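SWD1-like protein (Myceliophthora thermophila, PDB 6E29) probably serves, through this WD40 beta-propeller domain, as a protein-binding subunit of the nuclear COMPASS complex that methylates histone H3. Local coordinates at residues S42-V45 / D46-V50; F265-V269 / N270-W274; P161-R164 / E165-A168. All blocks are in the same frame, centred on the assembly; numbering follows the deposited sequence. Where two conformers were deposited one is given.

Contact 1 of 3, residues S42-V45 / D46-V50; sequences SGRV and DGTVV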
ATOM      1  N   SER B  42       3.512   9.481 -10.482  1.00 28.89           N
ATOM      2  CA  SER B  42       2.816  10.388  -9.583  1.00 34.75           C
ATOM      3  C   SER B  42       1.329  10.375  -9.932  1.00 35.27           C
ATOM      4  O   SER B  42       0.960  10.363 -11.105  1.00 35.51           O
ATOM      5  CB  SER B  42       3.416  11.814  -9.706  1.00 35.45           C
ATOM      6  OG  SER B  42       2.744  12.718  -8.874  1.00 57.70           O
ATOM      7  N   GLY B  43       0.460  10.359  -8.925  1.00 30.85           N
ATOM      8  CA  GLY B  43      -0.975  10.475  -9.155  1.00 27.78           C
ATOM      9  C   GLY B  43      -1.399  11.787  -8.528  1.00 38.00           C
ATOM     10  O   GLY B  43      -0.766  12.250  -7.565  1.00 33.78           O
ATOM     11  N   ARG B  44      -2.438  12.405  -9.095  1.00 40.63           N
ATOM     12  CA  ARG B  44      -2.836  13.763  -8.734  1.00 36.38           C
ATOM     13  C   ARG B  44      -4.278  13.797  -8.269  1.00 34.28           C
ATOM     14  O   ARG B  44      -5.068  12.873  -8.511  1.00 39.60           O
ATOM     15  CB  ARG B  44      -2.644  14.746  -9.914  1.00 38.10           C
ATOM     16  CG  ARG B  44      -1.476  14.324 -10.804  1.00 38.23           C
ATOM     17  CD  ARG B  44      -0.984  15.344 -11.775  1.00 35.51           C
ATOM     18  NE  ARG B  44      -2.004  16.202 -12.316  1.00 42.96           N
ATOM     19  CZ  ARG B  44      -1.791  17.057 -13.322  1.00 50.62           C
ATOM     20  NH1 ARG B  44      -0.591  17.124 -13.898  1.00 37.90           N
ATOM     21  NH2 ARG B  44      -2.778  17.829 -13.758  1.00 44.74           N
ATOM     22  N   VAL B  45      -4.609  14.908  -7.604  1.00 50.54           N
ATOM     23  CA  VAL B  45      -5.968  15.132  -7.120  1.00 38.31           C
ATOM     24  C   VAL B  45      -6.967  14.990  -8.257  1.00 44.58           C
ATOM     25  O   VAL B  45      -8.069  14.460  -8.066  1.00 44.29           O
ATOM     26  CB  VAL B  45      -6.078  16.518  -6.465  1.00 54.77           C
ATOM     27  CG1 VAL B  45      -7.557  16.918  -6.282  1.00 51.78           C
ATOM     28  CG2 VAL B  45      -5.324  16.561  -5.166  1.00 42.53           C
ATOM     29  N   ASP B  46      -6.603  15.472  -9.461  1.00 39.44           N
ATOM     30  CA  ASP B  46      -7.552  15.474 -10.576  1.00 41.44           C
ATOM     31  C   ASP B  46      -7.600  14.150 -11.351  1.00 43.29           C
ATOM     32  O   ASP B  46      -8.204  14.102 -12.427  1.00 48.96           O
ATOM     33  CB  ASP B  46      -7.251  16.620 -11.548  1.00 47.34           C
ATOM     34  CG  ASP B  46      -5.887  16.496 -12.210  1.00 46.49           C
ATOM     35  OD1 ASP B  46      -5.105  15.592 -11.857  1.00 56.42           O
ATOM     36  OD2 ASP B  46      -5.597  17.303 -13.117  1.00 52.97           O
ATOM     37  N   GLY B  47      -6.977  13.090 -10.856  1.00 44.36           N
ATOM     38  CA  GLY B  47      -7.027  11.807 -11.517  1.00 44.29           C
ATOM     39  C   GLY B  47      -5.953  11.586 -12.557  1.00 39.67           C
ATOM     40  O   GLY B  47      -5.810  10.458 -13.049  1.00 46.84           O
ATOM     41  N   THR B  48      -5.165  12.605 -12.887  1.00 39.23           N
ATOM     42  CA  THR B  48      -4.084  12.394 -13.839  1.00 39.42           C
ATOM     43  C   THR B  48      -2.924  11.631 -13.191  1.00 39.57           C
ATOM     44  O   THR B  48      -2.633  11.791 -12.005  1.00 40.46           O
ATOM     45  CB  THR B  48      -3.583  13.729 -14.392  1.00 41.68           C
ATOM     46  OG1 THR B  48      -4.688  14.485 -14.888  1.00 46.88           O
ATOM     47  CG2 THR B  48      -2.581  13.500 -15.520  1.00 41.50           C
ATOM     48  N   VAL B  49      -2.252  10.802 -13.993  1.00 38.75           N
ATOM     49  CA  VAL B  49      -1.053  10.096 -13.575  1.00 35.29           C
ATOM     50  C   VAL B  49       0.124  10.578 -14.406  1.00 36.08           C
ATOM     51  O   VAL B  49       0.002  10.720 -15.624  1.00 41.72           O
ATOM     52  CB  VAL B  49      -1.215   8.574 -13.708  1.00 34.82           C
ATOM     53  CG1 VAL B  49       0.126   7.880 -13.353  1.00 38.67           C
ATOM     54  CG2 VAL B  49      -2.327   8.111 -12.755  1.00 36.84           C
ATOM     55  N   VAL B  50       1.245  10.877 -13.736  1.00 37.55           N
ATOM     56  CA  VAL B  50       2.420  11.443 -14.379  1.00 35.41           C
ATOM     57  C   VAL B  50       3.585  10.470 -14.233  1.00 34.25           C
ATOM     58  O   VAL B  50       3.824   9.916 -13.156  1.00 36.26           O
ATOM     59  CB  VAL B  50       2.767  12.836 -13.809  1.00 50.23           C
ATOM     60  CG1 VAL B  50       3.996  13.421 -14.522  1.00 41.92           C
ATOM     61  CG2 VAL B  50       1.582  13.768 -13.995  1.00 46.44           C
TER
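The guanidinium of Arg44 lies over Thr48, whose CB sits 3.5 Å above one face, offset toward the rim. At its edge it meets Asp46 side-on in a salt bridge: Arg44 NE bonds Asp46 OD1 at 3.2 Å and Arg44 NH2 bonds Asp46 OD2 at 2.9 Å, with the guanidinium and carboxylate planes only 9° apart. A bend at chi3 (-34°) turns the arginine back alongside the aspartate, and its CD rests on Val50 CG2 (3.7 Å). Asp46 OD1 has a second donor, Thr48 N at 3.2 Å, which comes from the opposite face of the carboxylate and closes an Asx turn. Two donors on one oxygen and a third on the other thus fix the carboxylate's rotation.

The backbone reverses in a type I turn from Arg44 to Gly47, with Gly47 N bonded to Arg44 O at 3.0 Å. The positive phi of Gly47 (88°) would jam a CB against the preceding carbonyl oxygen. Beyond the turn, Ser42 and Val50 form an antiparallel hydrogen-bonded pair, while Ser42 OG bonds Ser28 OG of the adjoining strand. The arrangement is a tight beta hairpin joining the second and third strands of a four-stranded WD40 propeller blade.

Contact 2 of 3, residues F265-V269 / N270-W274; sequences FQDVV and NRLSW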
ATOM      1  N   PHE B 265       7.462   1.142  16.412  1.00 24.27           N
ATOM      2  CA  PHE B 265       8.026   2.486  16.288  1.00 29.81           C
ATOM      3  C   PHE B 265       6.939   3.484  16.640  1.00 35.65           C
ATOM      4  O   PHE B 265       5.824   3.398  16.110  1.00 28.98           O
ATOM      5  CB  PHE B 265       8.535   2.770  14.882  1.00 27.95           C
ATOM      6  CG  PHE B 265       9.474   1.753  14.354  1.00 28.82           C
ATOM      7  CD1 PHE B 265      10.816   1.817  14.657  1.00 27.03           C
ATOM      8  CD2 PHE B 265       9.013   0.716  13.526  1.00 33.12           C
ATOM      9  CE1 PHE B 265      11.696   0.857  14.153  1.00 32.79           C
ATOM     10  CE2 PHE B 265       9.896  -0.225  13.017  1.00 39.00           C
ATOM     11  CZ  PHE B 265      11.248  -0.126  13.321  1.00 27.65           C
ATOM     12  N   GLN B 266       7.243   4.420  17.549  1.00 29.67           N
ATOM     13  CA  GLN B 266       6.185   5.285  18.058  1.00 31.13           C
ATOM     14  C   GLN B 266       6.830   6.487  18.735  1.00 40.46           C
ATOM     15  O   GLN B 266       8.040   6.517  18.958  1.00 38.09           O
ATOM     16  CB  GLN B 266       5.267   4.562  19.052  1.00 31.82           C
ATOM     17  CG  GLN B 266       5.963   4.119  20.292  1.00 43.80           C
ATOM     18  CD  GLN B 266       5.079   3.261  21.137  1.00 40.92           C
ATOM     19  OE1 GLN B 266       3.903   3.587  21.372  1.00 43.54           O
ATOM     20  NE2 GLN B 266       5.617   2.129  21.580  1.00 50.80           N
ATOM     21  N   ASP B 267       6.006   7.484  19.043  1.00 41.41           N
ATOM     22  CA  ASP B 267       6.446   8.656  19.810  1.00 41.44           C
ATOM     23  C   ASP B 267       5.467   8.843  20.968  1.00 44.30           C
ATOM     24  O   ASP B 267       4.418   9.474  20.801  1.00 49.87           O
ATOM     25  CB  ASP B 267       6.536   9.912  18.927  1.00 45.57           C
ATOM     26  CG  ASP B 267       7.323  11.065  19.603  1.00 56.51           C
ATOM     27  OD1 ASP B 267       8.179  11.731  18.962  1.00 62.84           O
ATOM     28  OD2 ASP B 267       7.105  11.276  20.796  1.00 51.66           O
ATOM     29  N   VAL B 268       5.818   8.307  22.145  1.00 53.93           N
ATOM     30  CA  VAL B 268       4.881   8.261  23.269  1.00 69.75           C
ATOM     31  C   VAL B 268       4.640   9.645  23.863  1.00 65.60           C
ATOM     32  O   VAL B 268       3.515   9.954  24.285  1.00 58.66           O
ATOM     33  CB  VAL B 268       5.366   7.274  24.352  1.00 68.41           C
ATOM     34  CG1 VAL B 268       5.099   5.830  23.925  1.00 64.04           C
ATOM     35  CG2 VAL B 268       6.848   7.502  24.673  1.00 79.18           C
ATOM     36  N   VAL B 269       5.678  10.493  23.919  1.00 60.12           N
ATOM     37  CA  VAL B 269       5.556  11.744  24.679  1.00 79.76           C
ATOM     38  C   VAL B 269       4.805  12.798  23.873  1.00 66.04           C
ATOM     39  O   VAL B 269       4.139  13.672  24.443  1.00 69.02           O
ATOM     40  CB  VAL B 269       6.937  12.263  25.144  1.00 64.02           C
ATOM     41  CG1 VAL B 269       7.796  11.121  25.674  1.00 75.69           C
ATOM     42  CG2 VAL B 269       7.673  13.039  24.037  1.00 66.90           C
ATOM     43  N   ASN B 270       4.890  12.728  22.545  1.00 70.81           N
ATOM     44  CA  ASN B 270       4.165  13.636  21.674  1.00 52.49           C
ATOM     45  C   ASN B 270       2.898  13.012  21.113  1.00 53.36           C
ATOM     46  O   ASN B 270       2.109  13.719  20.483  1.00 57.16           O
ATOM     47  CB  ASN B 270       5.097  14.110  20.548  1.00 51.45           C
ATOM     48  CG  ASN B 270       6.344  14.810  21.099  1.00 55.75           C
ATOM     49  OD1 ASN B 270       6.242  15.596  22.043  1.00 70.19           O
ATOM     50  ND2 ASN B 270       7.512  14.512  20.539  1.00 58.73           N
ATOM     51  N   ARG B 271       2.687  11.717  21.367  1.00 41.99           N
ATOM     52  CA  ARG B 271       1.521  10.962  20.918  1.00 51.61           C
ATOM     53  C   ARG B 271       1.188  11.262  19.452  1.00 35.78           C
ATOM     54  O   ARG B 271       0.074  11.656  19.084  1.00 52.16           O
ATOM     55  CB  ARG B 271       0.343  11.207  21.855  1.00 59.35           C
ATOM     56  CG  ARG B 271       0.365  10.210  23.030  1.00 67.52           C
ATOM     57  CD  ARG B 271      -0.462  10.683  24.192  1.00 57.59           C
ATOM     58  NE  ARG B 271       0.256  10.599  25.474  1.00 86.87           N
ATOM     59  CZ  ARG B 271       0.109   9.628  26.382  1.00 67.50           C
ATOM     60  NH1 ARG B 271      -0.741   8.621  26.178  1.00 65.03           N
ATOM     61  NH2 ARG B 271       0.829   9.657  27.493  1.00 65.46           N
ATOM     62  N   LEU B 272       2.206  11.132  18.624  1.00 33.61           N
ATOM     63  CA  LEU B 272       2.074  11.404  17.193  1.00 34.81           C
ATOM     64  C   LEU B 272       1.366  10.261  16.484  1.00 45.12           C
ATOM     65  O   LEU B 272       1.591   9.094  16.809  1.00 37.63           O
ATOM     66  CB  LEU B 272       3.449  11.600  16.545  1.00 35.36           C
ATOM     67  CG  LEU B 272       4.300  12.709  17.205  1.00 40.02           C
ATOM     68  CD1 LEU B 272       5.681  12.826  16.571  1.00 34.48           C
ATOM     69  CD2 LEU B 272       3.563  14.039  17.196  1.00 47.74           C
ATOM     70  N   SER B 273       0.513  10.613  15.518  1.00 34.75           N
ATOM     71  CA  SER B 273      -0.073   9.658  14.590  0.83 32.15           C
ATOM     72  C   SER B 273       0.641   9.760  13.252  1.00 33.34           C
ATOM     73  O   SER B 273       1.161  10.814  12.886  1.00 37.99           O
ATOM     74  CB  SER B 273      -1.578   9.891  14.398  0.83 29.33           C
ATOM     75  OG  SER B 273      -2.262   9.750  15.616  0.83 37.02           O
ATOM     76  N   TRP B 274       0.715   8.624  12.553  1.00 31.02           N
ATOM     77  CA  TRP B 274       1.528   8.477  11.351  1.00 29.18           C
ATOM     78  C   TRP B 274       0.648   8.418  10.116  1.00 30.75           C
ATOM     79  O   TRP B 274      -0.399   7.770  10.107  1.00 38.77           O
ATOM     80  CB  TRP B 274       2.410   7.231  11.436  1.00 28.80           C
ATOM     81  CG  TRP B 274       3.078   7.186  12.736  1.00 31.70           C
ATOM     82  CD1 TRP B 274       2.802   6.359  13.755  1.00 22.08           C
ATOM     83  CD2 TRP B 274       4.146   8.050  13.185  1.00 26.97           C
ATOM     84  NE1 TRP B 274       3.615   6.630  14.834  1.00 34.94           N
ATOM     85  CE2 TRP B 274       4.454   7.662  14.512  1.00 32.25           C
ATOM     86  CE3 TRP B 274       4.897   9.068  12.576  1.00 31.37           C
ATOM     87  CZ2 TRP B 274       5.470   8.258  15.256  1.00 29.81           C
ATOM     88  CZ3 TRP B 274       5.932   9.690  13.338  1.00 36.01           C
ATOM     89  CH2 TRP B 274       6.195   9.281  14.660  1.00 39.90           C
TER
HETATM   90  O   HOH W   1       3.206   7.551  18.249  1.00 33.54           O
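Asp267 turns its carboxylate across the loop to Asn270, meeting both the backbone and the side chain of that residue. Its CG stands anti to the backbone N (chi1 -166°), which carries the two oxygens toward the returning chain. Asp267 OD2 accepts from Asn270 N at 3.2 Å, the donor approaching from above the carboxylate plane, 41° out of it. Asp267 OD1 takes a weak bond from Asn270 ND2 at 3.3 Å, and the amide and carboxylate planes are inclined by 42°. Asn270 also lies side by side with Val269, whose CG2, the branch set between its backbone N and carbonyl carbon, comes 3.5 Å from Asn270 OD1.

Residues 266-273 connect strand 261-265, the last of one propeller blade, to strand 274-279, the first of the next. Nearer the blades, Leu272 sets CD1 against Asp267 CB at 3.8 Å, giving the aspartate an apolar neighbour beside its polar one. With an alanine in place of Asp267, Asn270 N and ND2 would probably lose these carboxylate acceptors, and the asparagine amide would be freer to turn.

A water lies between the two limbs, accepting from Asp267 N at 2.9 Å and placed to donate to Leu272 O at 2.7 Å. Leu272 O also stands above one face of the Trp274 indole, whereas Asp267 N lies at the edge of the ring, in its plane, 3.9 Å from CZ2. Trp274 NE1 bonds Arg237 O, and the indole meets Trp299 and Tyr297 edge-to-face. Arg271 runs past the backbone of Val268, its CG 3.4 Å from Val268 O.

Contact 3 of 3, residues P161-R164 / E165-A168; sequences PALR and EKQA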
ATOM      1  N   PRO B 161     -29.946 -19.946  16.010  1.00 49.96           N
ATOM      2  CA  PRO B 161     -30.613 -19.095  15.021  1.00 41.08           C
ATOM      3  C   PRO B 161     -31.019 -17.737  15.563  1.00 41.61           C
ATOM      4  O   PRO B 161     -30.895 -16.744  14.839  1.00 50.74           O
ATOM      5  CB  PRO B 161     -31.824 -19.938  14.594  1.00 46.38           C
ATOM      6  CG  PRO B 161     -31.426 -21.342  14.853  1.00 56.13           C
ATOM      7  CD  PRO B 161     -30.523 -21.305  16.061  1.00 41.85           C
ATOM      8  N   ALA B 162     -31.440 -17.653  16.835  1.00 38.93           N
ATOM      9  CA  ALA B 162     -31.835 -16.372  17.416  1.00 47.56           C
ATOM     10  C   ALA B 162     -30.694 -15.360  17.519  1.00 41.72           C
ATOM     11  O   ALA B 162     -30.954 -14.177  17.725  1.00 45.38           O
ATOM     12  CB  ALA B 162     -32.416 -16.583  18.805  1.00 40.41           C
ATOM     13  N   LEU B 163     -29.443 -15.797  17.414  1.00 36.21           N
ATOM     14  CA  LEU B 163     -28.272 -14.941  17.556  1.00 35.61           C
ATOM     15  C   LEU B 163     -27.596 -14.667  16.218  1.00 34.04           C
ATOM     16  O   LEU B 163     -26.680 -13.815  16.129  1.00 33.38           O
ATOM     17  CB  LEU B 163     -27.289 -15.613  18.505  1.00 33.41           C
ATOM     18  CG  LEU B 163     -26.007 -14.903  18.946  1.00 41.05           C
ATOM     19  CD1 LEU B 163     -26.311 -13.545  19.529  1.00 45.29           C
ATOM     20  CD2 LEU B 163     -25.216 -15.755  19.923  1.00 35.49           C
ATOM     21  N   ARG B 164     -28.029 -15.361  15.168  1.00 44.51           N
ATOM     22  CA  ARG B 164     -27.348 -15.242  13.881  1.00 40.20           C
ATOM     23  C   ARG B 164     -27.421 -13.825  13.317  1.00 41.30           C
ATOM     24  O   ARG B 164     -26.418 -13.305  12.841  1.00 41.20           O
ATOM     25  CB  ARG B 164     -27.923 -16.258  12.892  1.00 46.77           C
ATOM     26  CG  ARG B 164     -27.085 -17.531  12.877  1.00 60.01           C
ATOM     27  CD  ARG B 164     -27.724 -18.653  12.090  1.00 68.74           C
ATOM     28  NE  ARG B 164     -27.730 -19.904  12.844  1.00 68.69           N
ATOM     29  CZ  ARG B 164     -28.373 -21.007  12.448  1.00 75.27           C
ATOM     30  NH1 ARG B 164     -29.045 -21.014  11.290  1.00 76.93           N
ATOM     31  NH2 ARG B 164     -28.334 -22.110  13.192  1.00 75.94           N
ATOM     32  N   GLU B 165     -28.573 -13.158  13.412  1.00 48.14           N
ATOM     33  CA  GLU B 165     -28.657 -11.798  12.880  1.00 47.27           C
ATOM     34  C   GLU B 165     -27.633 -10.873  13.539  1.00 40.81           C
ATOM     35  O   GLU B 165     -26.958 -10.089  12.865  1.00 45.67           O
ATOM     36  CB  GLU B 165     -30.082 -11.251  13.064  1.00 50.40           C
ATOM     37  CG  GLU B 165     -30.205  -9.799  12.641  1.00 58.79           C
ATOM     38  CD  GLU B 165     -31.540  -9.181  12.975  1.00 71.15           C
ATOM     39  OE1 GLU B 165     -32.543  -9.927  13.074  1.00 66.37           O
ATOM     40  OE2 GLU B 165     -31.587  -7.936  13.118  1.00 75.11           O
ATOM     41  N   LYS B 166     -27.505 -10.938  14.865  1.00 38.26           N
ATOM     42  CA  LYS B 166     -26.625  -9.980  15.521  1.00 40.99           C
ATOM     43  C   LYS B 166     -25.166 -10.346  15.267  1.00 32.97           C
ATOM     44  O   LYS B 166     -24.320  -9.465  15.046  1.00 32.47           O
ATOM     45  CB  LYS B 166     -26.958  -9.906  17.026  1.00 47.91           C
ATOM     46  CG  LYS B 166     -25.818  -9.411  17.939  1.00 43.06           C
ATOM     47  CD  LYS B 166     -25.797  -7.858  18.073  1.00 68.90           C
ATOM     48  CE  LYS B 166     -24.593  -7.352  18.915  1.00 62.96           C
ATOM     49  NZ  LYS B 166     -24.337  -5.868  18.850  1.00 69.74           N
ATOM     50  N   GLN B 167     -24.858 -11.642  15.262  1.00 31.71           N
ATOM     51  CA  GLN B 167     -23.510 -12.084  14.971  1.00 29.79           C
ATOM     52  C   GLN B 167     -23.104 -11.669  13.563  1.00 38.90           C
ATOM     53  O   GLN B 167     -21.974 -11.223  13.333  1.00 34.93           O
ATOM     54  CB  GLN B 167     -23.412 -13.594  15.119  1.00 29.16           C
ATOM     55  CG  GLN B 167     -21.964 -14.072  14.951  1.00 29.10           C
ATOM     56  CD  GLN B 167     -21.876 -15.562  15.146  1.00 33.77           C
ATOM     57  OE1 GLN B 167     -22.504 -16.335  14.424  1.00 28.19           O
ATOM     58  NE2 GLN B 167     -21.097 -15.973  16.130  1.00 34.43           N
ATOM     59  N   ALA B 168     -24.006 -11.848  12.595  1.00 37.99           N
ATOM     60  CA  ALA B 168     -23.679 -11.458  11.224  1.00 32.40           C
ATOM     61  C   ALA B 168     -23.408  -9.966  11.134  1.00 34.19           C
ATOM     62  O   ALA B 168     -22.460  -9.542  10.467  1.00 38.17           O
ATOM     63  CB  ALA B 168     -24.818 -11.852  10.286  1.00 35.56           C
TER
HETATM   64  O   HOH W   2     -31.063 -13.927  14.478  1.00 47.19           O
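Arg164 O accepts the shorter of two successive backbone bonds, from Ala168 N at 2.8 Å, with an N-H...O angle of 164°. One residue earlier Leu163 O receives Gln167 N at 3.0 Å. Both are the i to i+4 bonds of an alpha-helix, and they belong to helix 161-171, a short surface helix in the long excursion between propeller strands 144-147 and 176-181. In each the donor stands nearly along the C=O axis.

Nearer Pro161 the bonding changes: Arg164 N bonds Pro161 O at 3.2 Å, and a water takes the place of the next direct link, donating to Pro161 O at 2.8 Å and accepting from Glu165 N at the same distance.

The contact across residues 161-168 is carried mainly by the backbone. Gln167 CB packs against Leu163 O at 3.4 Å. With CG anti to the backbone N (chi1 -174°) and an extended chain beyond it, Gln167 carries its amide to Thr159, a little earlier in the chain, where OE1 bonds the hydroxyl OG1. Lys166 bends at chi2 (87°), and its NZ forms a salt bridge with Glu170 one turn farther along. Leu163, Arg164, Glu165, Lys166 and Gln167 all touch a crystal neighbour, and their conformations may partly reflect that packing. Arg164 folds back toward Thr159 and Pro161: NE bonds Thr159 O, and Pro161 CG sits 3.6 Å above one face of the guanidinium, offset toward its rim.

In the fold
All three contacts are local and lie in series along one chain, contact 1 first, then contact 3, then contact 2. Contact 1 is a turn inside a single blade, whereas contact 2 is a connection between two consecutive blades; their centres are 31 Å apart and their nearest atoms about 18 Å. Contact 3 belongs to an insertion rather than to a blade, and its centre is 34 Å from the centre of the chain, against 17 Å for contact 1 and 21 Å for contact 2. It stays about 34 Å from contact 1 and about 27 Å from contact 2, measured between nearest atoms, so none of the three touches another.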